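Local coordinates for protein dihydrodipicolinate synthase (Bacteroides thetaiotaomicron, PDB 4XKY) that probably acts as a tetrameric lyase of the dihydrodipicolinate synthase family, working through a Schiff base with pyruvate, at residues Y109-G114 and L118-E123; H124-L129 and P158-F163. All blocks are in the same frame, centred on the assembly; numbering follows the deposited sequence.

Contact 1: Y109-G114 and L118-E123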
ATOM      1  N   TYR A 109     -11.105   9.408  -5.337  1.00 56.42           N
ATOM      2  CA  TYR A 109     -10.110   8.353  -5.046  1.00 67.74           C
ATOM      3  C   TYR A 109     -10.511   6.947  -5.496  1.00 65.62           C
ATOM      4  O   TYR A 109      -9.689   6.210  -6.034  1.00 66.44           O
ATOM      5  CB  TYR A 109      -9.694   8.342  -3.568  1.00 74.61           C
ATOM      6  CG  TYR A 109     -10.684   7.758  -2.579  1.00 83.30           C
ATOM      7  CD1 TYR A 109     -10.565   6.436  -2.146  1.00 89.23           C
ATOM      8  CD2 TYR A 109     -11.710   8.536  -2.041  1.00 87.12           C
ATOM      9  CE1 TYR A 109     -11.453   5.899  -1.231  1.00 92.43           C
ATOM     10  CE2 TYR A 109     -12.606   8.006  -1.125  1.00 90.84           C
ATOM     11  CZ  TYR A 109     -12.471   6.687  -0.721  1.00 93.03           C
ATOM     12  OH  TYR A 109     -13.351   6.147   0.188  1.00 94.08           O
ATOM     13  N   TYR A 110     -11.774   6.593  -5.294  1.00 62.89           N
ATOM     14  CA  TYR A 110     -12.238   5.234  -5.573  1.00 60.49           C
ATOM     15  C   TYR A 110     -12.216   4.900  -7.057  1.00 64.55           C
ATOM     16  O   TYR A 110     -12.120   3.734  -7.431  1.00 67.51           O
ATOM     17  CB  TYR A 110     -13.650   5.012  -5.010  1.00 57.56           C
ATOM     18  CG  TYR A 110     -14.675   6.029  -5.469  1.00 52.79           C
ATOM     19  CD1 TYR A 110     -15.003   7.134  -4.683  1.00 49.26           C
ATOM     20  CD2 TYR A 110     -15.307   5.885  -6.693  1.00 52.85           C
ATOM     21  CE1 TYR A 110     -15.936   8.070  -5.113  1.00 49.71           C
ATOM     22  CE2 TYR A 110     -16.235   6.806  -7.139  1.00 52.42           C
ATOM     23  CZ  TYR A 110     -16.552   7.893  -6.359  1.00 52.06           C
ATOM     24  OH  TYR A 110     -17.489   8.768  -6.865  1.00 47.65           O
ATOM     25  N   PHE A 111     -12.302   5.912  -7.911  1.00 67.01           N
ATOM     26  CA  PHE A 111     -12.743   5.648  -9.278  1.00 68.01           C
ATOM     27  C   PHE A 111     -11.723   4.922 -10.150  1.00 72.79           C
ATOM     28  O   PHE A 111     -11.999   3.829 -10.647  1.00 75.41           O
ATOM     29  CB  PHE A 111     -13.211   6.922  -9.978  1.00 62.89           C
ATOM     30  CG  PHE A 111     -13.431   6.734 -11.442  1.00 59.04           C
ATOM     31  CD1 PHE A 111     -14.416   5.873 -11.894  1.00 59.37           C
ATOM     32  CD2 PHE A 111     -12.626   7.378 -12.369  1.00 58.97           C
ATOM     33  CE1 PHE A 111     -14.615   5.671 -13.249  1.00 59.13           C
ATOM     34  CE2 PHE A 111     -12.822   7.187 -13.726  1.00 57.24           C
ATOM     35  CZ  PHE A 111     -13.820   6.336 -14.166  1.00 58.73           C
ATOM     36  N   ALA A 112     -10.557   5.528 -10.330  1.00 75.98           N
ATOM     37  CA  ALA A 112      -9.627   5.105 -11.381  1.00 79.61           C
ATOM     38  C   ALA A 112      -9.195   3.625 -11.304  1.00 79.71           C
ATOM     39  O   ALA A 112      -8.566   3.191 -10.333  1.00 78.01           O
ATOM     40  CB  ALA A 112      -8.409   6.019 -11.391  1.00 81.32           C
ATOM     41  N   THR A 113      -9.558   2.856 -12.328  1.00 77.76           N
ATOM     42  CA  THR A 113      -9.003   1.523 -12.515  1.00 77.84           C
ATOM     43  C   THR A 113      -7.774   1.649 -13.406  1.00 76.02           C
ATOM     44  O   THR A 113      -6.700   1.146 -13.071  1.00 80.43           O
ATOM     45  CB  THR A 113     -10.015   0.544 -13.143  1.00 78.02           C
ATOM     46  N   GLY A 114      -7.933   2.355 -14.519  1.00 70.56           N
ATOM     47  CA  GLY A 114      -6.895   2.447 -15.538  1.00 65.63           C
ATOM     48  C   GLY A 114      -6.871   3.783 -16.254  1.00 62.07           C
ATOM     49  O   GLY A 114      -7.654   4.686 -15.950  1.00 61.91           O
ATOM     50  N   LEU A 118      -9.655   7.149 -16.766  1.00 54.94           N
ATOM     51  CA  LEU A 118      -9.324   8.539 -16.458  1.00 52.69           C
ATOM     52  C   LEU A 118      -9.685   9.463 -17.612  1.00 50.34           C
ATOM     53  O   LEU A 118     -10.165  10.585 -17.403  1.00 48.29           O
ATOM     54  CB  LEU A 118      -7.838   8.699 -16.154  1.00 53.57           C
ATOM     55  CG  LEU A 118      -7.373   8.370 -14.742  1.00 54.61           C
ATOM     56  CD1 LEU A 118      -5.892   8.689 -14.624  1.00 54.67           C
ATOM     57  CD2 LEU A 118      -8.160   9.165 -13.717  1.00 54.28           C
ATOM     58  N   ILE A 119      -9.440   9.002 -18.832  1.00 47.55           N
ATOM     59  CA  ILE A 119      -9.690   9.833 -19.995  1.00 48.49           C
ATOM     60  C   ILE A 119     -11.187  10.051 -20.111  1.00 47.85           C
ATOM     61  O   ILE A 119     -11.648  11.165 -20.348  1.00 43.91           O
ATOM     62  CB  ILE A 119      -9.102   9.205 -21.270  1.00 51.40           C
ATOM     63  CG1 ILE A 119      -7.569   9.304 -21.207  1.00 53.20           C
ATOM     64  CG2 ILE A 119      -9.646   9.888 -22.522  1.00 51.87           C
ATOM     65  CD1 ILE A 119      -6.829   8.316 -22.082  1.00 54.39           C
ATOM     66  N   GLU A 120     -11.946   8.986 -19.900  1.00 49.41           N
ATOM     67  CA  GLU A 120     -13.396   9.065 -20.070  1.00 53.07           C
ATOM     68  C   GLU A 120     -14.020   9.923 -18.966  1.00 47.30           C
ATOM     69  O   GLU A 120     -15.012  10.596 -19.202  1.00 48.34           O
ATOM     70  CB  GLU A 120     -14.049   7.668 -20.123  1.00 59.11           C
ATOM     71  CG  GLU A 120     -14.559   7.131 -18.778  1.00 64.47           C
ATOM     72  CD  GLU A 120     -15.652   6.072 -18.901  1.00 71.79           C
ATOM     73  OE1 GLU A 120     -16.414   6.076 -19.894  1.00 77.18           O
ATOM     74  OE2 GLU A 120     -15.765   5.233 -17.982  1.00 76.83           O
ATOM     75  N   PHE A 121     -13.456   9.872 -17.762  1.00 43.03           N
ATOM     76  CA  PHE A 121     -13.907  10.723 -16.669  1.00 40.71           C
ATOM     77  C   PHE A 121     -13.891  12.184 -17.088  1.00 40.12           C
ATOM     78  O   PHE A 121     -14.883  12.882 -16.965  1.00 40.03           O
ATOM     79  CB  PHE A 121     -13.031  10.552 -15.435  1.00 41.11           C
ATOM     80  CG  PHE A 121     -13.429  11.447 -14.314  1.00 41.30           C
ATOM     81  CD1 PHE A 121     -14.399  11.055 -13.416  1.00 43.15           C
ATOM     82  CD2 PHE A 121     -12.878  12.702 -14.187  1.00 40.86           C
ATOM     83  CE1 PHE A 121     -14.795  11.891 -12.388  1.00 42.97           C
ATOM     84  CE2 PHE A 121     -13.276  13.546 -13.171  1.00 41.60           C
ATOM     85  CZ  PHE A 121     -14.241  13.146 -12.266  1.00 42.25           C
ATOM     86  N   TYR A 122     -12.750  12.637 -17.586  1.00 39.77           N
ATOM     87  CA  TYR A 122     -12.603  14.016 -18.027  1.00 39.98           C
ATOM     88  C   TYR A 122     -13.388  14.342 -19.269  1.00 43.13           C
ATOM     89  O   TYR A 122     -13.886  15.462 -19.397  1.00 42.79           O
ATOM     90  CB  TYR A 122     -11.126  14.379 -18.149  1.00 38.53           C
ATOM     91  CG  TYR A 122     -10.616  14.579 -16.772  1.00 36.92           C
ATOM     92  CD1 TYR A 122     -10.991  15.706 -16.047  1.00 36.51           C
ATOM     93  CD2 TYR A 122      -9.850  13.622 -16.147  1.00 37.32           C
ATOM     94  CE1 TYR A 122     -10.587  15.884 -14.746  1.00 37.06           C
ATOM     95  CE2 TYR A 122      -9.428  13.794 -14.839  1.00 36.16           C
ATOM     96  CZ  TYR A 122      -9.810  14.921 -14.138  1.00 36.77           C
ATOM     97  OH  TYR A 122      -9.400  15.117 -12.834  1.00 36.51           O
ATOM     98  N   GLU A 123     -13.548  13.367 -20.165  1.00 47.47           N
ATOM     99  CA  GLU A 123     -14.391  13.579 -21.343  1.00 49.39           C
ATOM    100  C   GLU A 123     -15.850  13.840 -20.974  1.00 47.12           C
ATOM    101  O   GLU A 123     -16.491  14.673 -21.591  1.00 46.36           O
ATOM    102  CB  GLU A 123     -14.267  12.433 -22.357  1.00 53.84           C
ATOM    103  CG  GLU A 123     -13.070  12.614 -23.287  1.00 58.63           C
ATOM    104  CD  GLU A 123     -12.826  11.441 -24.228  1.00 64.83           C
ATOM    105  OE1 GLU A 123     -13.741  10.608 -24.438  1.00 67.50           O
ATOM    106  OE2 GLU A 123     -11.702  11.358 -24.769  1.00 69.52           O
TER

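Contact 2: H124-L129 and P158-F163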
ATOM      1  N   HIS A 124     -16.371  13.141 -19.974  1.00 45.97           N
ATOM      2  CA  HIS A 124     -17.728  13.409 -19.479  1.00 45.58           C
ATOM      3  C   HIS A 124     -17.800  14.675 -18.606  1.00 42.92           C
ATOM      4  O   HIS A 124     -18.838  15.347 -18.562  1.00 40.81           O
ATOM      5  CB  HIS A 124     -18.246  12.223 -18.665  1.00 47.97           C
ATOM      6  CG  HIS A 124     -18.358  10.944 -19.445  1.00 54.04           C
ATOM      7  ND1 HIS A 124     -18.680  10.905 -20.787  1.00 58.57           N
ATOM      8  CD2 HIS A 124     -18.230   9.653 -19.055  1.00 57.20           C
ATOM      9  CE1 HIS A 124     -18.724   9.648 -21.193  1.00 60.15           C
ATOM     10  NE2 HIS A 124     -18.452   8.868 -20.162  1.00 59.78           N
ATOM     11  N   LEU A 125     -16.720  14.995 -17.887  1.00 39.66           N
ATOM     12  CA  LEU A 125     -16.757  16.141 -16.982  1.00 38.05           C
ATOM     13  C   LEU A 125     -16.721  17.457 -17.777  1.00 37.95           C
ATOM     14  O   LEU A 125     -17.485  18.386 -17.489  1.00 35.48           O
ATOM     15  CB  LEU A 125     -15.611  16.097 -15.956  1.00 37.83           C
ATOM     16  CG  LEU A 125     -15.565  17.272 -14.962  1.00 38.21           C
ATOM     17  CD1 LEU A 125     -16.809  17.334 -14.087  1.00 37.71           C
ATOM     18  CD2 LEU A 125     -14.304  17.233 -14.107  1.00 38.89           C
ATOM     19  N   LEU A 126     -15.838  17.517 -18.775  1.00 38.71           N
ATOM     20  CA  LEU A 126     -15.494  18.788 -19.429  1.00 41.09           C
ATOM     21  C   LEU A 126     -16.674  19.577 -20.002  1.00 41.47           C
ATOM     22  O   LEU A 126     -16.776  20.768 -19.752  1.00 40.82           O
ATOM     23  CB  LEU A 126     -14.393  18.592 -20.482  1.00 43.27           C
ATOM     24  CG  LEU A 126     -12.993  18.451 -19.862  1.00 43.78           C
ATOM     25  CD1 LEU A 126     -12.028  17.838 -20.851  1.00 44.70           C
ATOM     26  CD2 LEU A 126     -12.456  19.781 -19.373  1.00 44.40           C
ATOM     27  N   PRO A 127     -17.597  18.918 -20.728  1.00 42.85           N
ATOM     28  CA  PRO A 127     -18.743  19.690 -21.255  1.00 43.93           C
ATOM     29  C   PRO A 127     -19.602  20.347 -20.168  1.00 43.65           C
ATOM     30  O   PRO A 127     -20.355  21.264 -20.456  1.00 42.70           O
ATOM     31  CB  PRO A 127     -19.581  18.627 -21.998  1.00 45.18           C
ATOM     32  CG  PRO A 127     -18.627  17.523 -22.309  1.00 45.08           C
ATOM     33  CD  PRO A 127     -17.602  17.520 -21.197  1.00 42.68           C
ATOM     34  N   GLN A 128     -19.496  19.869 -18.935  1.00 42.25           N
ATOM     35  CA  GLN A 128     -20.323  20.370 -17.842  1.00 41.43           C
ATOM     36  C   GLN A 128     -19.711  21.553 -17.113  1.00 39.94           C
ATOM     37  O   GLN A 128     -20.368  22.127 -16.258  1.00 39.45           O
ATOM     38  CB  GLN A 128     -20.556  19.259 -16.806  1.00 40.60           C
ATOM     39  CG  GLN A 128     -21.076  17.956 -17.380  1.00 41.38           C
ATOM     40  CD  GLN A 128     -21.429  16.976 -16.296  1.00 40.64           C
ATOM     41  OE1 GLN A 128     -22.264  17.270 -15.449  1.00 42.36           O
ATOM     42  NE2 GLN A 128     -20.783  15.811 -16.299  1.00 39.97           N
ATOM     43  N   LEU A 129     -18.453  21.890 -17.396  1.00 40.45           N
ATOM     44  CA  LEU A 129     -17.737  22.926 -16.618  1.00 39.52           C
ATOM     45  C   LEU A 129     -17.767  24.264 -17.348  1.00 40.37           C
ATOM     46  O   LEU A 129     -17.585  24.295 -18.544  1.00 40.48           O
ATOM     47  CB  LEU A 129     -16.277  22.541 -16.445  1.00 38.46           C
ATOM     48  CG  LEU A 129     -15.984  21.210 -15.783  1.00 37.87           C
ATOM     49  CD1 LEU A 129     -14.490  21.024 -15.683  1.00 37.19           C
ATOM     50  CD2 LEU A 129     -16.632  21.154 -14.424  1.00 37.06           C
ATOM     51  N   PRO A 158      -9.359  22.051 -25.495  1.00 49.57           N
ATOM     52  CA  PRO A 158      -9.028  23.443 -25.166  1.00 47.84           C
ATOM     53  C   PRO A 158      -9.509  23.868 -23.778  1.00 45.60           C
ATOM     54  O   PRO A 158      -9.013  24.846 -23.241  1.00 45.36           O
ATOM     55  CB  PRO A 158      -9.743  24.259 -26.255  1.00 50.20           C
ATOM     56  CG  PRO A 158     -10.724  23.352 -26.894  1.00 51.25           C
ATOM     57  CD  PRO A 158     -10.319  21.937 -26.609  1.00 51.36           C
ATOM     58  N   GLY A 159     -10.459  23.139 -23.206  1.00 43.25           N
ATOM     59  CA  GLY A 159     -10.936  23.423 -21.854  1.00 41.90           C
ATOM     60  C   GLY A 159     -10.011  23.008 -20.708  1.00 39.84           C
ATOM     61  O   GLY A 159     -10.329  23.264 -19.534  1.00 38.14           O
ATOM     62  N   VAL A 160      -8.885  22.370 -21.045  1.00 38.66           N
ATOM     63  CA  VAL A 160      -7.914  21.858 -20.076  1.00 37.89           C
ATOM     64  C   VAL A 160      -6.609  22.638 -20.263  1.00 37.70           C
ATOM     65  O   VAL A 160      -6.008  22.580 -21.326  1.00 38.16           O
ATOM     66  CB  VAL A 160      -7.687  20.338 -20.287  1.00 39.32           C
ATOM     67  CG1 VAL A 160      -6.725  19.768 -19.259  1.00 38.48           C
ATOM     68  CG2 VAL A 160      -8.994  19.579 -20.177  1.00 40.29           C
ATOM     69  N   ILE A 161      -6.172  23.399 -19.261  1.00 36.38           N
ATOM     70  CA  ILE A 161      -5.045  24.334 -19.488  1.00 37.30           C
ATOM     71  C   ILE A 161      -3.821  24.063 -18.629  1.00 36.53           C
ATOM     72  O   ILE A 161      -2.816  24.734 -18.755  1.00 36.93           O
ATOM     73  CB  ILE A 161      -5.461  25.821 -19.321  1.00 37.19           C
ATOM     74  CG1 ILE A 161      -6.038  26.094 -17.930  1.00 37.20           C
ATOM     75  CG2 ILE A 161      -6.459  26.201 -20.400  1.00 39.11           C
ATOM     76  CD1 ILE A 161      -6.383  27.556 -17.638  1.00 37.04           C
ATOM     77  N   GLY A 162      -3.880  23.079 -17.752  1.00 36.10           N
ATOM     78  CA  GLY A 162      -2.728  22.834 -16.926  1.00 34.82           C
ATOM     79  C   GLY A 162      -2.803  21.593 -16.089  1.00 34.53           C
ATOM     80  O   GLY A 162      -3.776  20.844 -16.148  1.00 34.70           O
ATOM     81  N   PHE A 163      -1.743  21.409 -15.315  1.00 33.65           N
ATOM     82  CA  PHE A 163      -1.536  20.237 -14.508  1.00 35.79           C
ATOM     83  C   PHE A 163      -0.755  20.647 -13.259  1.00 36.44           C
ATOM     84  O   PHE A 163       0.216  21.415 -13.348  1.00 34.76           O
ATOM     85  CB  PHE A 163      -0.756  19.219 -15.339  1.00 37.25           C
ATOM     86  CG  PHE A 163      -0.304  18.000 -14.573  1.00 37.57           C
ATOM     87  CD1 PHE A 163      -1.182  16.959 -14.324  1.00 37.51           C
ATOM     88  CD2 PHE A 163       1.009  17.877 -14.142  1.00 37.81           C
ATOM     89  CE1 PHE A 163      -0.779  15.837 -13.620  1.00 38.33           C
ATOM     90  CE2 PHE A 163       1.423  16.743 -13.455  1.00 38.16           C
ATOM     91  CZ  PHE A 163       0.525  15.725 -13.188  1.00 37.16           C
TER

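Contact 1: Y109-G114 and L118-E123
This is loop-to-helix packing at the start of helix 115-125: the loop after strand 102-105 curls back over the first turns of the helix, laying F111 on F121 and A112 on L118. F111 gives the largest share. Its CG lies anti to the backbone N (chi1 170°), which sets the ring beside the helix, and the ring corner CE2 comes to 3.8 Å from CB of F121. The two phenylalanine rings are tilted by 41°, with centroids 5.8 Å apart. At the edge of the F111 ring, near its plane, OE2 of E120 sits 4.4 Å from CZ, a loose approach.

In the barrel of the DapA family, a TIM barrel, such loops follow the C-terminal ends of the strands, on the side where the active site lies; the F121 side chain is about 10 Å from that of Y136, the predicted proton donor/acceptor. G114 takes the N-cap position, and its carbonyl O accepts the backbone N-H of L118 at 3.3 Å, reasonably straight at 154°. This is the first i to i+4 bond of the helix, made from the N-cap residue. Beside it the L118 branch CD2 touches CB of A112 at 3.9 Å. F111 also meets an aromatic side chain of a neighbouring subunit, while P108 packs on F121.

Contact 2: H124-L129 and P158-F163
L126 straddles the CG2 methyl of V160, reaching it with both of its branches: CD1 and CD2 of L126 each lie 3.6 Å from CG2 of V160. The two side chains cross at about a right angle, so that one valine methyl sits against the forked end of the leucine. CG of L126 is anti to its own carbonyl carbon (chi1 -77°), which directs the fork at the start of the strand. V160 offers CG2 because that methyl lies beside its backbone N, near the end of the segment where the leucine arrives. CD2 of L126 also comes within 4.1 Å of the carbonyl O of G159, a loose apolar-to-polar touch.

Here the last part of helix 115-125 and the residues that follow meet the beginning of strand 160-165, in a TIM barrel whose helices pack outside the parallel strands. L133 and N157 also touch L126, and L135 and I154 touch V160, so the pair belongs to a layer between helices and sheet. With alanine at L126, CG2 of V160 would probably lose both methyls that meet it and face a gap. Behind the leucine, Q128 NE2 donates back to the carbonyl O of H124 at 3.0 Å. That bond is nearly straight at 175°, although the donor stands above the carbonyl plane.

Coming from the N terminus, the chain leaves strand 102-105, runs through the loop 109-114 and enters helix 115-125, where contact 1 closes a very short loop of three intervening residues. The same helix then runs on into 124-129, and contact 2 opens only after contact 1 has closed, so the two stand in series and neither nest nor cross. Contact 2 spans a longer excursion, through strand 133-137 and helix 148-154, before 158-163 returns as strand 160-165. The centres are about 14 Å apart, toward the two ends of the shared helix: one fastens its start to the preceding loop, the other sets its last part against strand 160-165, two strands on from 102-105.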